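Local atomic coordinates of thioesterase (Xanthomonas campestris pv. campestris, PDB entry 2FUJ), a protein that is a putative acyl-CoA thioesterase of the hotdog fold, assembled as a tetramer, and probably hydrolyses fatty acyl-CoA thioesters. Residues S35-A40 with I78-F83; W74-L79 with I98-D103; S91-H96 with N112-W117. All blocks are in the same frame, centred on the assembly; numbering follows the deposited sequence.

Overall arrangement
The three contacts share one antiparallel sheet, whose curved face wraps the long helix of the hotdog fold. Contact 1 is the buried one: helix 30-47 lies on strand 78-87 through aliphatic groups and one aromatic ring, with no hydrogen bond between the segments. Contacts 2 and 3 join strand 91-100 to its two neighbours and lie on opposite sides of the chain's centre, about 23 Å apart between centres. Contact 3 is a regular backbone ladder, whereas contact 2 is the fraying end of a strand pair, where a lysine, an asparagine and two waters take over. Contacts 1 and 2 share Ile78 and Leu79, and both also touch the second subunit.

Contact 1 of 3, residues S35-A40 with I78-F83; sequences SYLEEA and ILVELF
The carbonyl oxygen of Tyr36 accepts the helical hydrogen bond from Ala40 N at 3.1 Å, and on the strand side Val80 CG2 comes to 4.2 Å from the same oxygen, a van der Waals approach. This is the central packing of the hotdog fold, the helix as sausage against the sheet as bun. Helix 35-40 crosses strand 78-83 at -65°, their axes 8.9 Å apart at the closest point, and the side chains that meet between them do so through apolar groups. Ala40 has the CA nearest the strand, opposite that of Val80; its CB touches Val80 CG1 at 3.6 Å and Leu82 CD1 at 3.8 Å, and this small side chain lets the helix come close to the strand. Val80 holds CG1 anti to its backbone N (chi1 -175°), which turns that methyl to Ala40 and Leu37 and leaves CG2 for Tyr36. Leu37 comes at about a right angle to Val80, its CD2 meeting Val80 CG1 at 3.8 Å, and also packs on His96 and Ile98 of the next strand. Tyr36 reaches toward the start of the strand, its hydroxyl hydrogen-bonded to Asp21. Outside this packing, Glu39 OE1 accepts from Trp19 N and OE2 from Trp74 NE1 of the second subunit; OE2 also pairs with Arg43 of its own chain. Where the strand begins, Ile78 CD1 lies over one face of the Tyr36 ring, 4.5 Å from CZ.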
loop_
_atom_site.group_PDB
_atom_site.type_symbol
_atom_site.label_atom_id
_atom_site.label_comp_id
_atom_site.label_asym_id
_atom_site.label_seq_id
_atom_site.Cartn_x
_atom_site.Cartn_y
_atom_site.Cartn_z
ATOM N N SER A 35 3.019 1.819 9.415
ATOM C CA SER A 35 3.229 2.966 8.540
ATOM C C SER A 35 2.917 4.278 9.253
ATOM O O SER A 35 3.568 5.285 9.006
ATOM C CB SER A 35 2.364 2.856 7.282
ATOM O OG SER A 35 2.762 1.749 6.494
ATOM N N TYR A 36 1.916 4.275 10.128
ATOM C CA TYR A 36 1.580 5.495 10.860
ATOM C C TYR A 36 2.749 5.833 11.782
ATOM O O TYR A 36 3.114 6.995 11.951
ATOM C CB TYR A 36 0.326 5.304 11.717
ATOM C CG TYR A 36 -0.951 5.050 10.957
ATOM C CD1 TYR A 36 -1.169 5.621 9.702
ATOM C CD2 TYR A 36 -1.966 4.280 11.513
ATOM C CE1 TYR A 36 -2.370 5.427 9.021
ATOM C CE2 TYR A 36 -3.174 4.081 10.844
ATOM C CZ TYR A 36 -3.369 4.659 9.598
ATOM O OH TYR A 36 -4.561 4.471 8.940
ATOM N N LEU A 37 3.332 4.801 12.381
ATOM C CA LEU A 37 4.454 5.000 13.290
ATOM C C LEU A 37 5.664 5.512 12.528
ATOM O O LEU A 37 6.442 6.322 13.031
ATOM C CB LEU A 37 4.783 3.687 14.003
ATOM C CG LEU A 37 3.655 3.174 14.892
ATOM C CD1 LEU A 37 4.020 1.817 15.468
ATOM C CD2 LEU A 37 3.395 4.182 16.002
ATOM N N GLU A 38 5.817 5.029 11.300
ATOM C CA GLU A 38 6.916 5.449 10.449
ATOM C C GLU A 38 6.774 6.935 10.120
ATOM O O GLU A 38 7.710 7.714 10.305
ATOM C CB GLU A 38 6.893 4.614 9.168
ATOM C CG GLU A 38 7.932 4.957 8.136
ATOM C CD GLU A 38 7.738 4.123 6.883
ATOM O OE1 GLU A 38 6.780 4.395 6.130
ATOM O OE2 GLU A 38 8.527 3.182 6.667
ATOM N N GLU A 39 5.594 7.329 9.645
ATOM C CA GLU A 39 5.354 8.727 9.290
ATOM C C GLU A 39 5.647 9.642 10.475
ATOM O O GLU A 39 6.286 10.680 10.326
ATOM C CB GLU A 39 3.908 8.924 8.832
ATOM C CG GLU A 39 3.632 10.278 8.160
ATOM C CD GLU A 39 4.468 10.507 6.909
ATOM O OE1 GLU A 39 4.903 9.514 6.286
ATOM O OE2 GLU A 39 4.682 11.685 6.538
ATOM N N ALA A 40 5.182 9.251 11.656
ATOM C CA ALA A 40 5.415 10.054 12.853
ATOM C C ALA A 40 6.911 10.219 13.114
ATOM O O ALA A 40 7.369 11.312 13.425
ATOM C CB ALA A 40 4.733 9.411 14.068
ATOM N N ILE A 78 -5.927 10.223 13.421
ATOM C CA ILE A 78 -5.251 9.868 14.662
ATOM C C ILE A 78 -4.162 10.818 15.125
ATOM O O ILE A 78 -3.771 11.736 14.420
ATOM C CB ILE A 78 -4.605 8.488 14.509
ATOM C CG1 ILE A 78 -3.610 8.541 13.339
ATOM C CG2 ILE A 78 -5.674 7.446 14.257
ATOM C CD1 ILE A 78 -4.159 8.418 11.914
ATOM N N LEU A 79 -3.679 10.566 16.334
ATOM C CA LEU A 79 -2.604 11.336 16.921
ATOM C C LEU A 79 -1.569 10.320 17.363
ATOM O O LEU A 79 -1.850 9.469 18.213
ATOM C CB LEU A 79 -3.098 12.121 18.134
ATOM C CG LEU A 79 -1.989 12.896 18.832
ATOM C CD1 LEU A 79 -1.466 13.981 17.900
ATOM C CD2 LEU A 79 -2.523 13.497 20.105
ATOM N N VAL A 80 -0.376 10.387 16.786
ATOM C CA VAL A 80 0.657 9.435 17.155
ATOM C C VAL A 80 1.642 10.048 18.122
ATOM O O VAL A 80 2.391 10.958 17.790
ATOM C CB VAL A 80 1.406 8.909 15.926
ATOM C CG1 VAL A 80 2.384 7.818 16.342
ATOM C CG2 VAL A 80 0.419 8.361 14.935
ATOM N N GLU A 81 1.611 9.518 19.333
ATOM C CA GLU A 81 2.457 9.960 20.417
ATOM C C GLU A 81 3.673 9.052 20.513
ATOM O O GLU A 81 3.540 7.841 20.656
ATOM C CB GLU A 81 1.641 9.911 21.704
ATOM C CG GLU A 81 2.363 10.324 22.953
ATOM C CD GLU A 81 1.420 10.358 24.136
ATOM O OE1 GLU A 81 0.604 11.303 24.226
ATOM O OE2 GLU A 81 1.478 9.427 24.963
ATOM N N LEU A 82 4.855 9.650 20.425
ATOM C CA LEU A 82 6.104 8.905 20.508
ATOM C C LEU A 82 6.894 9.346 21.740
ATOM O O LEU A 82 6.967 10.529 22.048
ATOM C CB LEU A 82 6.949 9.156 19.261
ATOM C CG LEU A 82 6.330 8.781 17.919
ATOM C CD1 LEU A 82 7.315 9.095 16.806
ATOM C CD2 LEU A 82 5.971 7.300 17.913
ATOM N N PHE A 83 7.483 8.389 22.446
ATOM C CA PHE A 83 8.284 8.720 23.622
ATOM C C PHE A 83 9.440 7.736 23.771
ATOM O O PHE A 83 9.451 6.681 23.138
ATOM C CB PHE A 83 7.424 8.713 24.892
ATOM C CG PHE A 83 6.636 7.451 25.087
ATOM C CD1 PHE A 83 5.494 7.202 24.338
ATOM C CD2 PHE A 83 7.050 6.498 26.006
ATOM C CE1 PHE A 83 4.774 6.012 24.503
ATOM C CE2 PHE A 83 6.336 5.312 26.176
ATOM C CZ PHE A 83 5.197 5.072 25.418
#

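Contact 2 of 3, residues W74-L79 with I98-D103; sequences WPNDIL and ILDQKD
Lys102 NZ reaches across to Asn76 OD1, 2.8 Å away, and also donates to two waters, so that one ammonium group ties the loop before strand 78-87 to the turn after strand 91-100. The contact is the open end of the antiparallel beta hairpin formed by these strands. Leu79 and Leu99 make its last hydrogen-bonded pair, with Leu79 N giving to Leu99 O at 2.8 Å and Leu99 N returning a nearly straight bond to Leu79 O (174°). Beyond the non-hydrogen-bonded pair Ile78 and Asp100, Gln101 N still finds Asp77 O at 3.1 Å. That carbonyl oxygen accepts a second hydrogen bond, from a water, which in turn accepts from Lys102 NZ. The Asp77 amide is answered by the other water, 3.0 Å from its N, likewise held by the lysine. The lysine chain is kinked at its last two torsions, which brings NZ round to Asn76 OD1, somewhat tilted from the amide plane. The Asp77 carboxylate has its partners beyond these segments: OD1 accepts from Val17 N and forms a salt bridge with Arg43 of the second subunit. Asp100 fixes the turn itself, its OD1 bonded to Tyr108 OH, while OD2 accepts from Lys102 N, an Asx turn, and from Asp103 N, which extends it to an Asx motif. Lys102 N meets OD2 on its anti side at 2.9 Å, 34° out of the carboxylate plane.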
loop_
_atom_site.group_PDB
_atom_site.type_symbol
_atom_site.label_atom_id
_atom_site.label_comp_id
_atom_site.label_asym_id
_atom_site.label_seq_id
_atom_site.Cartn_x
_atom_site.Cartn_y
_atom_site.Cartn_z
ATOM N N TRP A 74 -12.068 4.679 9.127
ATOM C CA TRP A 74 -12.072 5.953 8.433
ATOM C C TRP A 74 -13.471 6.505 8.719
ATOM O O TRP A 74 -14.421 5.733 8.859
ATOM C CB TRP A 74 -11.868 5.692 6.940
ATOM C CG TRP A 74 -11.856 6.899 6.068
ATOM C CD1 TRP A 74 -10.766 7.597 5.645
ATOM C CD2 TRP A 74 -12.993 7.512 5.453
ATOM N NE1 TRP A 74 -11.152 8.605 4.792
ATOM C CE2 TRP A 74 -12.515 8.576 4.660
ATOM C CE3 TRP A 74 -14.370 7.261 5.491
ATOM C CZ2 TRP A 74 -13.367 9.392 3.912
ATOM C CZ3 TRP A 74 -15.218 8.073 4.746
ATOM C CH2 TRP A 74 -14.711 9.124 3.969
ATOM N N PRO A 75 -13.629 7.839 8.787
ATOM C CA PRO A 75 -12.640 8.909 8.622
ATOM C C PRO A 75 -12.018 9.456 9.912
ATOM O O PRO A 75 -11.680 10.635 9.980
ATOM C CB PRO A 75 -13.442 9.982 7.906
ATOM C CG PRO A 75 -14.750 9.892 8.635
ATOM C CD PRO A 75 -14.994 8.400 8.790
ATOM N N ASN A 76 -11.850 8.621 10.929
ATOM C CA ASN A 76 -11.265 9.115 12.171
ATOM C C ASN A 76 -9.743 9.237 12.104
ATOM O O ASN A 76 -9.029 8.235 12.080
ATOM C CB ASN A 76 -11.683 8.214 13.335
ATOM C CG ASN A 76 -13.187 8.138 13.482
ATOM O OD1 ASN A 76 -13.869 9.164 13.511
ATOM N ND2 ASN A 76 -13.717 6.927 13.564
ATOM N N ASP A 77 -9.259 10.477 12.059
ATOM C CA ASP A 77 -7.827 10.749 12.006
ATOM C C ASP A 77 -7.226 10.498 13.385
ATOM O O ASP A 77 -7.926 10.570 14.392
ATOM C CB ASP A 77 -7.575 12.188 11.551
ATOM C CG ASP A 77 -8.152 12.465 10.177
ATOM O OD1 ASP A 77 -8.020 11.586 9.295
ATOM O OD2 ASP A 77 -8.729 13.557 9.977
ATOM N N ILE A 78 -5.927 10.223 13.421
ATOM C CA ILE A 78 -5.251 9.868 14.662
ATOM C C ILE A 78 -4.162 10.818 15.125
ATOM O O ILE A 78 -3.771 11.736 14.420
ATOM C CB ILE A 78 -4.605 8.488 14.509
ATOM C CG1 ILE A 78 -3.610 8.541 13.339
ATOM C CG2 ILE A 78 -5.674 7.446 14.257
ATOM C CD1 ILE A 78 -4.159 8.418 11.914
ATOM N N LEU A 79 -3.679 10.566 16.334
ATOM C CA LEU A 79 -2.604 11.336 16.921
ATOM C C LEU A 79 -1.569 10.320 17.363
ATOM O O LEU A 79 -1.850 9.469 18.213
ATOM C CB LEU A 79 -3.098 12.121 18.134
ATOM C CG LEU A 79 -1.989 12.896 18.832
ATOM C CD1 LEU A 79 -1.466 13.981 17.900
ATOM C CD2 LEU A 79 -2.523 13.497 20.105
ATOM N N ILE A 98 -1.166 5.320 19.766
ATOM C CA ILE A 98 -1.906 5.869 18.639
ATOM C C ILE A 98 -3.304 6.166 19.176
ATOM O O ILE A 98 -4.059 5.263 19.523
ATOM C CB ILE A 98 -1.949 4.872 17.468
ATOM C CG1 ILE A 98 -0.524 4.660 16.937
ATOM C CG2 ILE A 98 -2.865 5.395 16.365
ATOM C CD1 ILE A 98 -0.355 3.457 16.011
ATOM N N LEU A 99 -3.628 7.453 19.267
ATOM C CA LEU A 99 -4.913 7.881 19.812
ATOM C C LEU A 99 -5.823 8.517 18.778
ATOM O O LEU A 99 -5.390 8.897 17.699
ATOM C CB LEU A 99 -4.678 8.898 20.935
ATOM C CG LEU A 99 -3.531 8.570 21.892
ATOM C CD1 LEU A 99 -3.054 9.841 22.576
ATOM C CD2 LEU A 99 -3.977 7.517 22.890
ATOM N N ASP A 100 -7.094 8.648 19.135
ATOM C CA ASP A 100 -8.064 9.265 18.245
ATOM C C ASP A 100 -7.942 10.782 18.409
ATOM O O ASP A 100 -7.921 11.280 19.528
ATOM C CB ASP A 100 -9.468 8.829 18.636
ATOM C CG ASP A 100 -10.507 9.293 17.655
ATOM O OD1 ASP A 100 -10.835 8.521 16.732
ATOM O OD2 ASP A 100 -10.984 10.438 17.806
ATOM N N GLN A 101 -7.871 11.512 17.302
ATOM C CA GLN A 101 -7.741 12.963 17.374
ATOM C C GLN A 101 -8.879 13.664 18.111
ATOM O O GLN A 101 -8.653 14.638 18.835
ATOM C CB GLN A 101 -7.613 13.567 15.969
ATOM C CG GLN A 101 -6.209 13.559 15.416
ATOM C CD GLN A 101 -6.104 14.258 14.073
ATOM O OE1 GLN A 101 -5.136 14.069 13.337
ATOM N NE2 GLN A 101 -7.097 15.079 13.752
ATOM N N LYS A 102 -10.097 13.170 17.937
ATOM C CA LYS A 102 -11.253 13.789 18.574
ATOM C C LYS A 102 -11.445 13.403 20.035
ATOM O O LYS A 102 -12.094 14.118 20.792
ATOM C CB LYS A 102 -12.513 13.487 17.759
ATOM C CG LYS A 102 -12.439 14.037 16.333
ATOM C CD LYS A 102 -13.754 13.892 15.598
ATOM C CE LYS A 102 -14.148 12.428 15.431
ATOM N NZ LYS A 102 -13.175 11.641 14.621
ATOM N N ASP A 103 -10.879 12.271 20.433
ATOM C CA ASP A 103 -10.968 11.829 21.821
ATOM C C ASP A 103 -9.691 11.078 22.161
ATOM O O ASP A 103 -9.585 9.872 21.924
ATOM C CB ASP A 103 -12.168 10.912 22.028
ATOM C CG ASP A 103 -12.373 10.562 23.478
ATOM O OD1 ASP A 103 -11.444 10.800 24.284
ATOM O OD2 ASP A 103 -13.461 10.048 23.807
HETATM O O HOH W 1 -11.025 12.781 12.888
HETATM O O HOH W 2 -10.648 11.073 14.891
#

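Contact 3 of 3, residues S91-H96 with N112-W117; sequences SVTIGH and NVVVVW
Strands 91-100 and 107-116 form a beta hairpin within the curved antiparallel sheet of the hotdog fold, and this contact is the half of their ladder farther from the connecting loop. Two hydrogen-bonded pairs, Val92 with Val115 and Ile94 with Val113, carry it. Val92 N donates to Val115 O at 2.8 Å, in the carbonyl plane, and Val115 N answers to Val92 O with a nearly linear bond (171°). The Ile94 and Val113 pair is bent more, Val113 N giving to Ile94 O at 2.9 Å with 152° at the hydrogen. Thr93 faces Val114 between them, and Ser91 with Val116 and Gly95 with Asn112 are the non-hydrogen-bonded pairs to either end.

On the face of Val92, Ile94, Val113 and Val115 there is a diagonal contact: Ile94 CD1 reaches past Val113 to Val115 CG2 at 3.7 Å. On the other face, Thr93 CG2 stands anti to the backbone N and lies against the Asn112 amide, 3.5 Å from ND2, while its OG1 touches a methyl of Val114. Ser91 CB closes this row on Val116 CG1 at 3.6 Å. Gly95, with no side chain, lies with its CA 4.0 Å from Asn112 CA. His96 brings its imidazole obliquely to the backbone of Asn112, with CE1 3.5 Å from Asn112 N, and its NE2 is hydrogen-bonded to Ser109 OG.

Strand 78-87 flanks the hairpin along 91-100, with Leu82 packed on Ile94 and His96. Strand 58-68 borders the other edge, where Val113 meets Val61 and Val115 meets Pro59. Helix 30-47 lies over the Ile94 and Val113 face, touching His96 through Leu37 and Val113 through Arg41.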
loop_
_atom_site.group_PDB
_atom_site.type_symbol
_atom_site.label_atom_id
_atom_site.label_comp_id
_atom_site.label_asym_id
_atom_site.label_seq_id
_atom_site.Cartn_x
_atom_site.Cartn_y
_atom_site.Cartn_z
ATOM N N SER A 91 21.136 1.754 20.557
ATOM C CA SER A 91 19.731 1.704 20.148
ATOM C C SER A 91 18.824 2.599 20.975
ATOM O O SER A 91 19.194 3.069 22.047
ATOM C CB SER A 91 19.196 0.276 20.247
ATOM O OG SER A 91 19.037 -0.117 21.607
ATOM N N VAL A 92 17.629 2.838 20.450
ATOM C CA VAL A 92 16.626 3.625 21.148
ATOM C C VAL A 92 15.300 2.919 20.916
ATOM O O VAL A 92 14.938 2.605 19.777
ATOM C CB VAL A 92 16.528 5.081 20.627
ATOM C CG1 VAL A 92 15.359 5.803 21.313
ATOM C CG2 VAL A 92 17.819 5.820 20.914
ATOM N N THR A 93 14.597 2.630 22.001
ATOM C CA THR A 93 13.310 1.970 21.894
ATOM C C THR A 93 12.247 3.034 22.068
ATOM O O THR A 93 12.036 3.556 23.162
ATOM C CB THR A 93 13.145 0.880 22.952
ATOM O OG1 THR A 93 14.237 -0.037 22.851
ATOM C CG2 THR A 93 11.841 0.124 22.732
ATOM N N ILE A 94 11.599 3.361 20.958
ATOM C CA ILE A 94 10.569 4.375 20.939
ATOM C C ILE A 94 9.191 3.781 21.195
ATOM O O ILE A 94 8.667 3.027 20.378
ATOM C CB ILE A 94 10.575 5.108 19.583
ATOM C CG1 ILE A 94 11.932 5.780 19.375
ATOM C CG2 ILE A 94 9.444 6.133 19.528
ATOM C CD1 ILE A 94 13.043 4.851 18.900
ATOM N N GLY A 95 8.616 4.135 22.342
ATOM C CA GLY A 95 7.292 3.661 22.689
ATOM C C GLY A 95 6.277 4.541 21.984
ATOM O O GLY A 95 6.591 5.677 21.619
ATOM N N HIS A 96 5.065 4.035 21.790
ATOM C CA HIS A 96 4.049 4.817 21.104
ATOM C C HIS A 96 2.648 4.573 21.625
ATOM O O HIS A 96 2.370 3.575 22.274
ATOM C CB HIS A 96 4.045 4.495 19.603
ATOM C CG HIS A 96 3.517 3.128 19.276
ATOM N ND1 HIS A 96 4.332 2.025 19.134
ATOM C CD2 HIS A 96 2.253 2.684 19.080
ATOM C CE1 HIS A 96 3.594 0.963 18.866
ATOM N NE2 HIS A 96 2.329 1.335 18.829
ATOM N N ASN A 112 6.031 -0.522 20.862
ATOM C CA ASN A 112 7.236 0.240 20.578
ATOM C C ASN A 112 7.927 -0.194 19.295
ATOM O O ASN A 112 7.535 -1.176 18.663
ATOM C CB ASN A 112 8.234 0.104 21.729
ATOM C CG ASN A 112 8.654 -1.330 21.957
ATOM O OD1 ASN A 112 8.207 -1.972 22.904
ATOM N ND2 ASN A 112 9.504 -1.847 21.079
ATOM N N VAL A 113 8.950 0.567 18.931
ATOM C CA VAL A 113 9.777 0.295 17.767
ATOM C C VAL A 113 11.224 0.462 18.228
ATOM O O VAL A 113 11.578 1.470 18.848
ATOM C CB VAL A 113 9.506 1.291 16.623
ATOM C CG1 VAL A 113 10.452 1.009 15.465
ATOM C CG2 VAL A 113 8.064 1.184 16.168
ATOM N N VAL A 114 12.058 -0.528 17.939
ATOM C CA VAL A 114 13.455 -0.463 18.336
ATOM C C VAL A 114 14.286 0.020 17.165
ATOM O O VAL A 114 14.276 -0.586 16.099
ATOM C CB VAL A 114 13.975 -1.840 18.790
ATOM C CG1 VAL A 114 15.460 -1.760 19.072
ATOM C CG2 VAL A 114 13.225 -2.292 20.032
ATOM N N VAL A 115 14.988 1.126 17.373
ATOM C CA VAL A 115 15.828 1.713 16.345
ATOM C C VAL A 115 17.298 1.592 16.721
ATOM O O VAL A 115 17.664 1.774 17.878
ATOM C CB VAL A 115 15.501 3.205 16.154
ATOM C CG1 VAL A 115 16.488 3.834 15.190
ATOM C CG2 VAL A 115 14.075 3.356 15.651
ATOM N N VAL A 116 18.132 1.286 15.734
ATOM C CA VAL A 116 19.564 1.147 15.959
ATOM C C VAL A 116 20.307 1.911 14.872
ATOM O O VAL A 116 19.812 2.043 13.752
ATOM C CB VAL A 116 20.004 -0.348 15.920
ATOM C CG1 VAL A 116 19.243 -1.152 16.960
ATOM C CG2 VAL A 116 19.766 -0.926 14.534
ATOM N N TRP A 117 21.474 2.450 15.205
ATOM C CA TRP A 117 22.268 3.166 14.218
ATOM C C TRP A 117 23.408 2.234 13.861
ATOM O O TRP A 117 24.360 2.063 14.631
ATOM C CB TRP A 117 22.780 4.496 14.781
ATOM C CG TRP A 117 21.671 5.463 15.066
ATOM C CD1 TRP A 117 20.711 5.346 16.027
ATOM C CD2 TRP A 117 21.364 6.660 14.340
ATOM N NE1 TRP A 117 19.822 6.388 15.944
ATOM C CE2 TRP A 117 20.199 7.212 14.918
ATOM C CE3 TRP A 117 21.962 7.321 13.256
ATOM C CZ2 TRP A 117 19.612 8.397 14.451
ATOM C CZ3 TRP A 117 21.376 8.511 12.788
ATOM C CH2 TRP A 117 20.212 9.030 13.389
#